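Local coordinates for protein uroporphyrinogen III synthase (Thermus thermophilus, PDB 1WCW) that probably catalyses, as a uroporphyrinogen-III synthase, the cyclisation of the linear tetrapyrrole hydroxymethylbilane to uroporphyrinogen III during haem biosynthesis, at residues P125-G130 with P144-A149; D51-L56 with L75-A80; G15-E20 with A188-I193. One frame throughout, in Å; residues are numbered along the deposited sequence.

Contact 1 (P125-G130 with P144-A149); sequences PLLPQG and PLLENA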
ATOM      1  N   PRO A 125      -3.973  -7.826 -17.992  1.00 14.80           N
ATOM      2  CA  PRO A 125      -3.372  -8.439 -19.208  1.00 14.99           C
ATOM      3  C   PRO A 125      -2.305  -9.439 -18.942  1.00 17.02           C
ATOM      4  O   PRO A 125      -1.842 -10.184 -19.845  1.00 17.53           O
ATOM      5  CB  PRO A 125      -2.871  -7.235 -19.990  1.00 17.15           C
ATOM      6  CG  PRO A 125      -2.488  -6.238 -18.895  1.00 21.37           C
ATOM      7  CD  PRO A 125      -3.633  -6.379 -17.887  1.00 16.49           C
ATOM      8  N   LEU A 126      -1.889  -9.522 -17.679  1.00 15.54           N
ATOM      9  CA  LEU A 126      -0.849 -10.445 -17.272  1.00 15.53           C
ATOM     10  C   LEU A 126      -1.460 -11.658 -16.600  1.00 14.51           C
ATOM     11  O   LEU A 126      -0.662 -12.535 -16.188  1.00 18.86           O
ATOM     12  CB  LEU A 126       0.107  -9.719 -16.291  1.00 14.91           C
ATOM     13  CG  LEU A 126       0.628  -8.369 -16.745  1.00 14.16           C
ATOM     14  CD1 LEU A 126       1.619  -7.837 -15.644  1.00 16.38           C
ATOM     15  CD2 LEU A 126       1.412  -8.452 -18.076  1.00 16.70           C
ATOM     16  N   LEU A 127      -2.796 -11.715 -16.397  1.00 13.81           N
ATOM     17  CA  LEU A 127      -3.401 -12.854 -15.722  1.00 15.93           C
ATOM     18  C   LEU A 127      -3.793 -13.802 -16.807  1.00 13.58           C
ATOM     19  O   LEU A 127      -4.758 -13.540 -17.562  1.00 16.07           O
ATOM     20  CB  LEU A 127      -4.674 -12.499 -14.922  1.00 17.35           C
ATOM     21  CG  LEU A 127      -4.573 -11.582 -13.718  1.00 20.48           C
ATOM     22  CD1 LEU A 127      -5.980 -11.350 -13.150  1.00 23.29           C
ATOM     23  CD2 LEU A 127      -3.642 -12.158 -12.711  1.00 16.95           C
ATOM     24  N   PRO A 128      -3.135 -14.941 -16.853  1.00 15.10           N
ATOM     25  CA  PRO A 128      -3.460 -15.895 -17.932  1.00 16.42           C
ATOM     26  C   PRO A 128      -4.662 -16.770 -17.712  1.00 15.02           C
ATOM     27  O   PRO A 128      -4.954 -17.187 -16.566  1.00 18.94           O
ATOM     28  CB  PRO A 128      -2.192 -16.753 -18.046  1.00 18.05           C
ATOM     29  CG  PRO A 128      -1.095 -15.966 -17.250  1.00 22.10           C
ATOM     30  CD  PRO A 128      -1.895 -15.300 -16.145  1.00 15.87           C
ATOM     31  N   GLN A 129      -5.405 -17.032 -18.782  1.00 15.69           N
ATOM     32  CA  GLN A 129      -6.503 -17.944 -18.733  1.00 16.25           C
ATOM     33  C   GLN A 129      -5.819 -19.268 -18.411  1.00 17.65           C
ATOM     34  O   GLN A 129      -4.874 -19.721 -19.116  1.00 20.92           O
ATOM     35  CB  GLN A 129      -7.173 -17.956 -20.077  1.00 16.94           C
ATOM     36  CG  GLN A 129      -8.450 -18.721 -19.951  1.00 27.95           C
ATOM     37  CD  GLN A 129      -9.608 -17.941 -19.230  1.00 26.31           C
ATOM     38  OE1 GLN A 129     -10.403 -18.618 -18.523  1.00 40.83           O
ATOM     39  NE2 GLN A 129      -9.755 -16.635 -19.433  1.00 24.94           N
ATOM     40  N   GLY A 130      -6.302 -19.954 -17.382  1.00 18.15           N
ATOM     41  CA  GLY A 130      -5.647 -21.175 -16.961  1.00 17.91           C
ATOM     42  C   GLY A 130      -6.565 -22.174 -16.276  1.00 17.22           C
ATOM     43  O   GLY A 130      -7.797 -22.101 -16.419  1.00 21.12           O
ATOM     44  N   PRO A 144     -10.975  -7.276  -4.372  1.00 17.38           N
ATOM     45  CA  PRO A 144     -11.996  -7.940  -5.177  1.00 15.50           C
ATOM     46  C   PRO A 144     -11.817  -7.976  -6.682  1.00 13.94           C
ATOM     47  O   PRO A 144     -12.227  -8.952  -7.315  1.00 17.28           O
ATOM     48  CB  PRO A 144     -13.290  -7.232  -4.752  1.00 17.19           C
ATOM     49  CG  PRO A 144     -12.831  -5.857  -4.443  1.00 20.31           C
ATOM     50  CD  PRO A 144     -11.494  -6.095  -3.681  1.00 16.76           C
ATOM     51  N   LEU A 145     -11.205  -6.942  -7.234  1.00 16.67           N
ATOM     52  CA  LEU A 145     -11.003  -6.958  -8.680  1.00 17.27           C
ATOM     53  C   LEU A 145     -10.082  -8.118  -9.045  1.00 19.39           C
ATOM     54  O   LEU A 145     -10.362  -8.917  -9.978  1.00 17.51           O
ATOM     55  CB  LEU A 145     -10.460  -5.599  -9.114  1.00 20.19           C
ATOM     56  CG  LEU A 145     -10.301  -5.377 -10.608  1.00 28.41           C
ATOM     57  CD1 LEU A 145     -10.120  -3.888 -10.882  1.00 33.78           C
ATOM     58  CD2 LEU A 145      -9.129  -6.124 -11.082  1.00 32.18           C
ATOM     59  N   LEU A 146      -9.014  -8.309  -8.276  1.00 15.89           N
ATOM     60  CA  LEU A 146      -8.068  -9.355  -8.529  1.00 15.43           C
ATOM     61  C   LEU A 146      -8.665 -10.686  -8.256  1.00 14.63           C
ATOM     62  O   LEU A 146      -8.466 -11.636  -9.033  1.00 14.96           O
ATOM     63  CB  LEU A 146      -6.828  -9.125  -7.661  1.00 20.05           C
ATOM     64  CG  LEU A 146      -5.442  -9.339  -8.197  1.00 28.11           C
ATOM     65  CD1 LEU A 146      -5.322  -8.763  -9.632  1.00 20.10           C
ATOM     66  CD2 LEU A 146      -4.447  -8.586  -7.273  1.00 15.93           C
ATOM     67  N   GLU A 147      -9.354 -10.830  -7.111  1.00 14.58           N
ATOM     68  CA  GLU A 147      -9.915 -12.103  -6.768  1.00 15.96           C
ATOM     69  C   GLU A 147     -10.937 -12.607  -7.745  1.00 15.18           C
ATOM     70  O   GLU A 147     -10.939 -13.766  -8.129  1.00 17.51           O
ATOM     71  CB  GLU A 147     -10.521 -12.078  -5.359  1.00 18.93           C
ATOM     72  CG  GLU A 147      -9.403 -12.146  -4.371  1.00 20.48           C
ATOM     73  CD  GLU A 147      -9.744 -12.895  -3.070  1.00 32.88           C
ATOM     74  OE1 GLU A 147     -10.388 -13.981  -3.069  1.00 38.40           O
ATOM     75  OE2 GLU A 147      -9.326 -12.413  -2.016  1.00 26.23           O
ATOM     76  N   ASN A 148     -11.750 -11.690  -8.216  1.00 14.60           N
ATOM     77  CA  ASN A 148     -12.744 -12.040  -9.183  1.00 17.30           C
ATOM     78  C   ASN A 148     -12.080 -12.342 -10.532  1.00 15.81           C
ATOM     79  O   ASN A 148     -12.481 -13.311 -11.232  1.00 16.53           O
ATOM     80  CB  ASN A 148     -13.764 -10.906  -9.292  1.00 22.71           C
ATOM     81  CG  ASN A 148     -14.719 -10.900  -8.125  1.00 35.28           C
ATOM     82  OD1 ASN A 148     -15.379 -11.901  -7.865  1.00 43.03           O
ATOM     83  ND2 ASN A 148     -14.798  -9.786  -7.414  1.00 38.78           N
ATOM     84  N   ALA A 149     -11.081 -11.542 -10.931  1.00 14.69           N
ATOM     85  CA  ALA A 149     -10.411 -11.849 -12.206  1.00 13.68           C
ATOM     86  C   ALA A 149      -9.718 -13.229 -12.175  1.00 14.47           C
ATOM     87  O   ALA A 149      -9.781 -13.978 -13.160  1.00 12.42           O
ATOM     88  CB  ALA A 149      -9.416 -10.791 -12.523  1.00 13.66           C
TER
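In L127, CG lies beside the backbone N (chi1 -65°) and CD1 continues the chain fully extended (chi2 178°), carrying this one methyl across to helix 144-152 and against A149. The setting is the alpha/beta domain built on the mixed sheet of the HemD fold, where the loop leading from helix 120-123 into strand 132-137 packs beside the helix that follows that strand. The contact is apolar throughout. L127 CD1 abuts A149 CB at 3.5 Å, a tight methyl-to-methyl approach, and meets the end of L146 more loosely, CD1 to CD1, at 4.4 Å. One leucine branch thus lies against two residues of the helix that are three positions apart. Around this group, L64 touches both L127 and L146, L95 borders L127, L123 touches L146 and L124 touches A149. The loop itself is tied down by its carbonyls: L127 O accepts a hydrogen bond from R153 NE, and P128 O bonds with Y155 OH, R153 and Y155 both lying just past the end of helix 144-152. A glycerol, probably from the crystallisation liquor, lies about 5 Å from the L146 side chain. At the start of the helix, P144 O accepts N148 N at 2.9 Å and also N148 ND2 at 2.7 Å, the latter a weak bond bent to 121°.

Contact 2 (D51-L56 with L75-A80); sequences DQVRAL and LEAGKA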
ATOM      1  N   ASP A  51      -2.414 -23.765   7.407  1.00 16.77           N
ATOM      2  CA  ASP A  51      -3.213 -24.564   6.491  1.00 17.91           C
ATOM      3  C   ASP A  51      -3.009 -24.064   5.015  1.00 16.52           C
ATOM      4  O   ASP A  51      -2.852 -24.864   4.079  1.00 16.79           O
ATOM      5  CB  ASP A  51      -4.674 -24.344   6.963  1.00 23.34           C
ATOM      6  CG  ASP A  51      -4.790 -23.060   7.891  1.00 37.74           C
ATOM      7  OD1 ASP A  51      -4.281 -23.050   9.050  1.00 33.28           O
ATOM      8  OD2 ASP A  51      -5.356 -22.029   7.458  1.00 41.65           O
ATOM      9  N   GLN A  52      -2.972 -22.741   4.886  1.00 16.14           N
ATOM     10  CA  GLN A  52      -2.796 -22.122   3.567  1.00 15.10           C
ATOM     11  C   GLN A  52      -1.364 -22.330   3.067  1.00 14.00           C
ATOM     12  O   GLN A  52      -1.163 -22.583   1.890  1.00 13.61           O
ATOM     13  CB  GLN A  52      -3.043 -20.637   3.651  1.00 17.55           C
ATOM     14  CG  GLN A  52      -4.398 -20.243   4.315  1.00 26.83           C
ATOM     15  CD  GLN A  52      -5.581 -20.904   3.684  1.00 38.14           C
ATOM     16  OE1 GLN A  52      -5.857 -20.730   2.487  1.00 39.78           O
ATOM     17  NE2 GLN A  52      -6.337 -21.654   4.500  1.00 37.53           N
ATOM     18  N   VAL A  53      -0.384 -22.249   3.980  1.00 13.87           N
ATOM     19  CA  VAL A  53       1.018 -22.444   3.585  1.00 12.66           C
ATOM     20  C   VAL A  53       1.241 -23.888   3.164  1.00 11.97           C
ATOM     21  O   VAL A  53       1.934 -24.170   2.173  1.00 13.30           O
ATOM     22  CB  VAL A  53       1.992 -22.034   4.714  1.00 13.61           C
ATOM     23  CG1 VAL A  53       3.424 -22.099   4.102  1.00 13.32           C
ATOM     24  CG2 VAL A  53       1.750 -20.570   5.176  1.00 13.82           C
ATOM     25  N   ARG A  54       0.633 -24.832   3.889  1.00 13.93           N
ATOM     26  CA  ARG A  54       0.754 -26.258   3.504  1.00 16.53           C
ATOM     27  C   ARG A  54       0.170 -26.521   2.105  1.00 15.26           C
ATOM     28  O   ARG A  54       0.744 -27.265   1.296  1.00 17.92           O
ATOM     29  CB  ARG A  54       0.020 -27.154   4.511  1.00 20.01           C
ATOM     30  CG  ARG A  54       0.716 -27.230   5.854  1.00 25.30           C
ATOM     31  CD  ARG A  54      -0.086 -28.089   6.861  1.00 34.71           C
ATOM     32  NE  ARG A  54       0.727 -28.402   8.030  1.00 43.32           N
ATOM     33  CZ  ARG A  54       1.876 -29.085   7.993  1.00 46.86           C
ATOM     34  NH1 ARG A  54       2.545 -29.307   9.117  1.00 52.56           N
ATOM     35  NH2 ARG A  54       2.355 -29.560   6.842  1.00 48.78           N
ATOM     36  N   ALA A  55      -0.962 -25.858   1.843  1.00 15.72           N
ATOM     37  CA  ALA A  55      -1.580 -25.985   0.536  1.00 16.20           C
ATOM     38  C   ALA A  55      -0.644 -25.450  -0.551  1.00 15.88           C
ATOM     39  O   ALA A  55      -0.491 -26.055  -1.640  1.00 17.54           O
ATOM     40  CB  ALA A  55      -2.929 -25.264   0.497  1.00 17.00           C
ATOM     41  N   LEU A  56      -0.046 -24.268  -0.305  1.00 13.11           N
ATOM     42  CA  LEU A  56       0.904 -23.744  -1.278  1.00 12.86           C
ATOM     43  C   LEU A  56       2.061 -24.738  -1.498  1.00 14.51           C
ATOM     44  O   LEU A  56       2.562 -24.930  -2.634  1.00 13.94           O
ATOM     45  CB  LEU A  56       1.463 -22.400  -0.776  1.00 12.16           C
ATOM     46  CG  LEU A  56       2.578 -21.779  -1.548  1.00 10.57           C
ATOM     47  CD1 LEU A  56       2.087 -21.457  -2.965  1.00 14.62           C
ATOM     48  CD2 LEU A  56       3.020 -20.485  -0.823  1.00 12.80           C
ATOM     49  N   LEU A  75       7.817 -16.551   2.862  1.00  9.65           N
ATOM     50  CA  LEU A  75       8.984 -17.419   2.807  1.00 11.28           C
ATOM     51  C   LEU A  75       9.452 -17.753   4.259  1.00 11.92           C
ATOM     52  O   LEU A  75       9.787 -18.937   4.538  1.00 12.58           O
ATOM     53  CB  LEU A  75      10.104 -16.739   1.994  1.00 12.42           C
ATOM     54  CG  LEU A  75       9.763 -16.688   0.503  1.00 12.83           C
ATOM     55  CD1 LEU A  75      10.790 -15.820  -0.158  1.00 15.66           C
ATOM     56  CD2 LEU A  75       9.756 -18.042  -0.115  1.00 16.87           C
ATOM     57  N   GLU A  76       9.423 -16.781   5.163  1.00 11.82           N
ATOM     58  CA  GLU A  76       9.765 -17.061   6.548  1.00 10.46           C
ATOM     59  C   GLU A  76       8.777 -18.041   7.161  1.00 12.99           C
ATOM     60  O   GLU A  76       9.151 -18.871   7.959  1.00 12.66           O
ATOM     61  CB  GLU A  76       9.721 -15.784   7.368  1.00 13.84           C
ATOM     62  CG  GLU A  76      10.836 -14.811   7.135  1.00 17.57           C
ATOM     63  CD  GLU A  76      10.690 -13.440   7.876  1.00 25.73           C
ATOM     64  OE1 GLU A  76      11.515 -12.541   7.554  1.00 35.50           O
ATOM     65  OE2 GLU A  76       9.807 -13.238   8.760  1.00 27.69           O
ATOM     66  N   ALA A  77       7.492 -17.935   6.827  1.00  9.99           N
ATOM     67  CA  ALA A  77       6.498 -18.850   7.358  1.00 10.17           C
ATOM     68  C   ALA A  77       6.774 -20.251   6.883  1.00 11.33           C
ATOM     69  O   ALA A  77       6.661 -21.227   7.676  1.00 10.73           O
ATOM     70  CB  ALA A  77       5.101 -18.431   6.913  1.00 11.19           C
ATOM     71  N   GLY A  78       7.179 -20.415   5.606  1.00 10.34           N
ATOM     72  CA  GLY A  78       7.551 -21.733   5.112  1.00 10.55           C
ATOM     73  C   GLY A  78       8.708 -22.311   5.912  1.00  9.63           C
ATOM     74  O   GLY A  78       8.703 -23.538   6.258  1.00 11.88           O
ATOM     75  N   LYS A  79       9.683 -21.519   6.216  1.00 11.14           N
ATOM     76  CA  LYS A  79      10.817 -22.012   6.991  1.00 13.44           C
ATOM     77  C   LYS A  79      10.377 -22.423   8.400  1.00 12.51           C
ATOM     78  O   LYS A  79      10.770 -23.505   8.902  1.00 12.36           O
ATOM     79  CB  LYS A  79      11.861 -20.910   7.089  1.00 13.53           C
ATOM     80  CG  LYS A  79      12.590 -20.650   5.756  1.00 19.79           C
ATOM     81  CD  LYS A  79      13.530 -19.442   5.916  1.00 29.85           C
ATOM     82  CE  LYS A  79      12.738 -18.132   5.896  1.00 41.96           C
ATOM     83  NZ  LYS A  79      13.523 -16.875   5.704  1.00 40.28           N
ATOM     84  N   ALA A  80       9.544 -21.608   9.029  1.00  9.79           N
ATOM     85  CA  ALA A  80       9.118 -21.889  10.421  1.00  9.58           C
ATOM     86  C   ALA A  80       8.259 -23.154  10.438  1.00 10.40           C
ATOM     87  O   ALA A  80       8.248 -23.896  11.451  1.00 11.42           O
ATOM     88  CB  ALA A  80       8.342 -20.700  10.992  1.00 11.96           C
TER
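V53 sets its two methyls against A77 and G78, and within 51-56 and 75-80 the packing rests on this one branched side chain meeting a small-residue surface. Helices 50-57 and 68-80, to which they belong, come before and after strand 62-65 in the mixed-sheet alpha/beta domain of the HemD fold. The branches divide the work: V53 CG2 lies 4.3 Å from A77 CB, while V53 CG1 rests over bare backbone, 4.3 Å from G78 CA. With CG1 anti to the backbone N (chi1 -172°), both methyls face the second helix. G78 presents only backbone here, and V53 CA and G78 CA are 6.7 Å apart. All three residues are buried and the contact is purely one of van der Waals packing. Farther out, L74 touches both V53 and L56, L81 and L83 from the loop after helix 68-80 close around V53, and Y49 touches A77. Helix 50-57 also leans on strand 155-167, where Q52 touches L158, P159 and L160 and A55 touches L158. The amide of Q52 is steered by its neighbour: NE2 donates to D51 OD2 at 3.1 Å, almost straight at 175°, reaching the carboxylate's anti lone pair with the acceptor only 3° out of the amide plane.

Contact 3 (G15-E20 with A188-I193); sequences GLRRKE and AFVAAI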
ATOM      1  N   GLY A  15       1.359   8.473   7.443  1.00  9.98           N
ATOM      2  CA  GLY A  15       2.089   7.203   7.462  1.00 10.75           C
ATOM      3  C   GLY A  15       2.385   6.696   8.850  1.00 13.19           C
ATOM      4  O   GLY A  15       2.178   7.357   9.864  1.00 14.48           O
ATOM      5  N   LEU A  16       2.806   5.444   8.877  1.00 18.61           N
ATOM      6  CA  LEU A  16       3.126   4.796  10.149  1.00 17.67           C
ATOM      7  C   LEU A  16       4.618   4.489  10.340  1.00 17.59           C
ATOM      8  O   LEU A  16       5.182   4.792  11.362  1.00 23.67           O
ATOM      9  CB  LEU A  16       2.322   3.506  10.272  1.00 21.62           C
ATOM     10  CG  LEU A  16       2.458   2.678  11.553  1.00 22.27           C
ATOM     11  CD1 LEU A  16       1.919   3.393  12.763  1.00 27.22           C
ATOM     12  CD2 LEU A  16       1.714   1.414  11.340  1.00 23.80           C
ATOM     13  N   ARG A  17       5.222   3.940   9.328  1.00 16.54           N
ATOM     14  CA  ARG A  17       6.602   3.460   9.345  1.00 21.19           C
ATOM     15  C   ARG A  17       7.773   4.396   9.567  1.00 26.29           C
ATOM     16  O   ARG A  17       8.677   4.130  10.363  1.00 26.79           O
ATOM     17  CB  ARG A  17       6.843   2.715   8.030  1.00 27.06           C
ATOM     18  CG  ARG A  17       5.711   1.746   7.583  1.00 35.54           C
ATOM     19  CD  ARG A  17       4.205   2.300   7.660  1.00 34.81           C
ATOM     20  NE  ARG A  17       3.707   3.050   6.508  1.00 40.31           N
ATOM     21  CZ  ARG A  17       3.900   4.342   6.335  1.00 25.33           C
ATOM     22  NH1 ARG A  17       3.431   4.948   5.275  1.00 43.92           N
ATOM     23  NH2 ARG A  17       4.583   5.027   7.239  1.00 48.90           N
ATOM     24  N   ARG A  18       7.747   5.508   8.870  1.00 19.99           N
ATOM     25  CA  ARG A  18       8.793   6.515   8.875  1.00 23.56           C
ATOM     26  C   ARG A  18       8.418   7.854   9.542  1.00 17.31           C
ATOM     27  O   ARG A  18       8.875   8.919   9.140  1.00 14.16           O
ATOM     28  CB  ARG A  18       9.231   6.793   7.417  1.00 19.83           C
ATOM     29  CG  ARG A  18      10.102   5.645   6.819  1.00 27.10           C
ATOM     30  CD  ARG A  18      10.678   6.078   5.461  1.00 27.49           C
ATOM     31  NE  ARG A  18       9.585   6.258   4.505  1.00 34.69           N
ATOM     32  CZ  ARG A  18       9.733   6.721   3.262  1.00 36.93           C
ATOM     33  NH1 ARG A  18       8.681   6.857   2.460  1.00 41.63           N
ATOM     34  NH2 ARG A  18      10.938   7.048   2.814  1.00 36.88           N
ATOM     35  N   LYS A  19       7.610   7.796  10.584  1.00 21.23           N
ATOM     36  CA  LYS A  19       7.203   9.006  11.330  1.00 17.10           C
ATOM     37  C   LYS A  19       8.351   9.817  11.856  1.00 18.91           C
ATOM     38  O   LYS A  19       8.312  11.050  11.853  1.00 19.01           O
ATOM     39  CB  LYS A  19       6.424   8.611  12.598  1.00 26.70           C
ATOM     40  CG  LYS A  19       5.132   7.994  12.335  1.00 23.79           C
ATOM     41  CD  LYS A  19       4.452   7.608  13.638  1.00 23.27           C
ATOM     42  CE  LYS A  19       3.152   6.831  13.395  1.00 32.97           C
ATOM     43  NZ  LYS A  19       2.473   6.497  14.688  1.00 40.29           N
ATOM     44  N   GLU A  20       9.323   9.169  12.454  1.00 18.78           N
ATOM     45  CA  GLU A  20      10.454   9.859  13.039  1.00 22.04           C
ATOM     46  C   GLU A  20      11.285  10.584  11.970  1.00 20.63           C
ATOM     47  O   GLU A  20      11.767  11.726  12.168  1.00 20.12           O
ATOM     48  CB  GLU A  20      11.315   8.826  13.791  1.00 25.25           C
ATOM     49  CG  GLU A  20      12.319   9.332  14.812  1.00 41.51           C
ATOM     50  CD  GLU A  20      12.959   8.170  15.674  1.00 44.14           C
ATOM     51  OE1 GLU A  20      13.687   7.286  15.125  1.00 42.98           O
ATOM     52  OE2 GLU A  20      12.735   8.146  16.912  1.00 48.54           O
ATOM     53  N   ALA A 188       0.393  14.672   4.007  1.00  7.06           N
ATOM     54  CA  ALA A 188       1.168  13.765   3.166  1.00  7.30           C
ATOM     55  C   ALA A 188       0.717  12.322   3.334  1.00  6.22           C
ATOM     56  O   ALA A 188       0.642  11.818   4.448  1.00  7.06           O
ATOM     57  CB  ALA A 188       2.629  13.926   3.544  1.00  8.30           C
ATOM     58  N   PHE A 189       0.496  11.677   2.180  1.00  7.29           N
ATOM     59  CA  PHE A 189       0.153  10.245   2.095  1.00  7.14           C
ATOM     60  C   PHE A 189       1.305   9.553   1.395  1.00  8.22           C
ATOM     61  O   PHE A 189       1.772  10.001   0.352  1.00  8.94           O
ATOM     62  CB  PHE A 189      -1.112  10.035   1.252  1.00  8.60           C
ATOM     63  CG  PHE A 189      -2.328  10.727   1.786  1.00  6.24           C
ATOM     64  CD1 PHE A 189      -2.667  11.983   1.412  1.00  8.06           C
ATOM     65  CD2 PHE A 189      -3.186  10.004   2.595  1.00  9.54           C
ATOM     66  CE1 PHE A 189      -3.890  12.563   1.846  1.00  8.09           C
ATOM     67  CE2 PHE A 189      -4.410  10.583   3.020  1.00  8.10           C
ATOM     68  CZ  PHE A 189      -4.732  11.825   2.637  1.00  8.27           C
ATOM     69  N   VAL A 190       1.735   8.446   1.971  1.00  9.18           N
ATOM     70  CA  VAL A 190       2.816   7.690   1.342  1.00 11.02           C
ATOM     71  C   VAL A 190       2.407   6.359   0.772  1.00 11.55           C
ATOM     72  O   VAL A 190       3.205   5.682   0.135  1.00 16.49           O
ATOM     73  CB  VAL A 190       4.056   7.493   2.239  1.00 15.31           C
ATOM     74  CG1 VAL A 190       4.623   8.903   2.586  1.00 17.08           C
ATOM     75  CG2 VAL A 190       3.683   6.759   3.444  1.00 17.13           C
ATOM     76  N   ALA A 191       1.145   6.015   0.892  1.00  9.84           N
ATOM     77  CA  ALA A 191       0.665   4.772   0.287  1.00  9.92           C
ATOM     78  C   ALA A 191      -0.810   4.947  -0.011  1.00  8.98           C
ATOM     79  O   ALA A 191      -1.548   5.571   0.765  1.00  8.85           O
ATOM     80  CB  ALA A 191       0.833   3.591   1.306  1.00 12.21           C
ATOM     81  N   ALA A 192      -1.308   4.309  -1.038  1.00  8.67           N
ATOM     82  CA  ALA A 192      -2.694   4.373  -1.383  1.00  7.96           C
ATOM     83  C   ALA A 192      -3.579   3.884  -0.290  1.00  8.57           C
ATOM     84  O   ALA A 192      -4.671   4.434  -0.098  1.00  9.13           O
ATOM     85  CB  ALA A 192      -2.943   3.545  -2.676  1.00 10.29           C
ATOM     86  N   ILE A 193      -3.154   2.836   0.441  1.00  8.52           N
ATOM     87  CA  ILE A 193      -4.029   2.339   1.486  1.00 10.15           C
ATOM     88  C   ILE A 193      -4.318   3.413   2.571  1.00  7.31           C
ATOM     89  O   ILE A 193      -5.369   3.380   3.209  1.00  8.35           O
ATOM     90  CB  ILE A 193      -3.425   1.041   2.104  1.00 10.65           C
ATOM     91  CG1 ILE A 193      -4.530   0.227   2.773  1.00 11.67           C
ATOM     92  CG2 ILE A 193      -2.296   1.395   3.059  1.00 12.08           C
ATOM     93  CD1 ILE A 193      -4.012  -1.212   3.227  1.00 11.93           C
TER
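Q194 OE1 grips the turn that carries V190, accepting V190 N in a hydrogen bond and A191 N in a weak one, while the V190 side chain faces G15 and R17 across the contact. Helix 192-201 thereby ties its own first turn back to the end of strand 186-189. Both segments leave the carboxyl ends of neighbouring strands in the five-stranded parallel sheet: A188 is hydrogen-bonded through its backbone to A12 and A14 next door, and each strand turns through a loop into a helix, 19-28 and 192-201. V190 CG2 packs on G15 CA at 4.3 Å. CG2 sits between the backbone N and the carbonyl carbon, a placement that aims it at the opposite loop, where G15 presents only backbone. The chain of R17 bends toward V190, but its guanidinium is modelled too close to its neighbours and its exact position is doubtful. Beside it R18, at the N-cap position of helix 19-28, donates NH2 to E243 O, and R17 also touches Q39 of strand 39-43. The amide oxygen of Q194 thus holds the V190 turn from within its own segment's helix, whereas the packing of V190 on G15 is apolar. Separately, R17 and R18 probably add positive charge at the carboxyl-terminal end of these two strands, which would be consistent with an enzyme whose substrate is rich in carboxylates.

Contacts 1 and 2 belong to the domain of the mixed sheet, and contact 3 to the domain of the parallel sheet, with strands 39-43 and 155-167 reaching between them. The contacts do not touch. Centres of contacts 1 and 2 are 23 Å apart and their nearest atoms about 10 Å; contact 3 is 29 Å from each, centre to centre, with nearest atoms about 11 Å from contact 1 and 15 Å from contact 2. Contact 3 joins distant parts of the sequence and lies nearest the chain centre, beside Q39 and Y139, consistent with the interdomain cleft where the family's active site is thought to lie. Contacts 1 and 2 are structural packing.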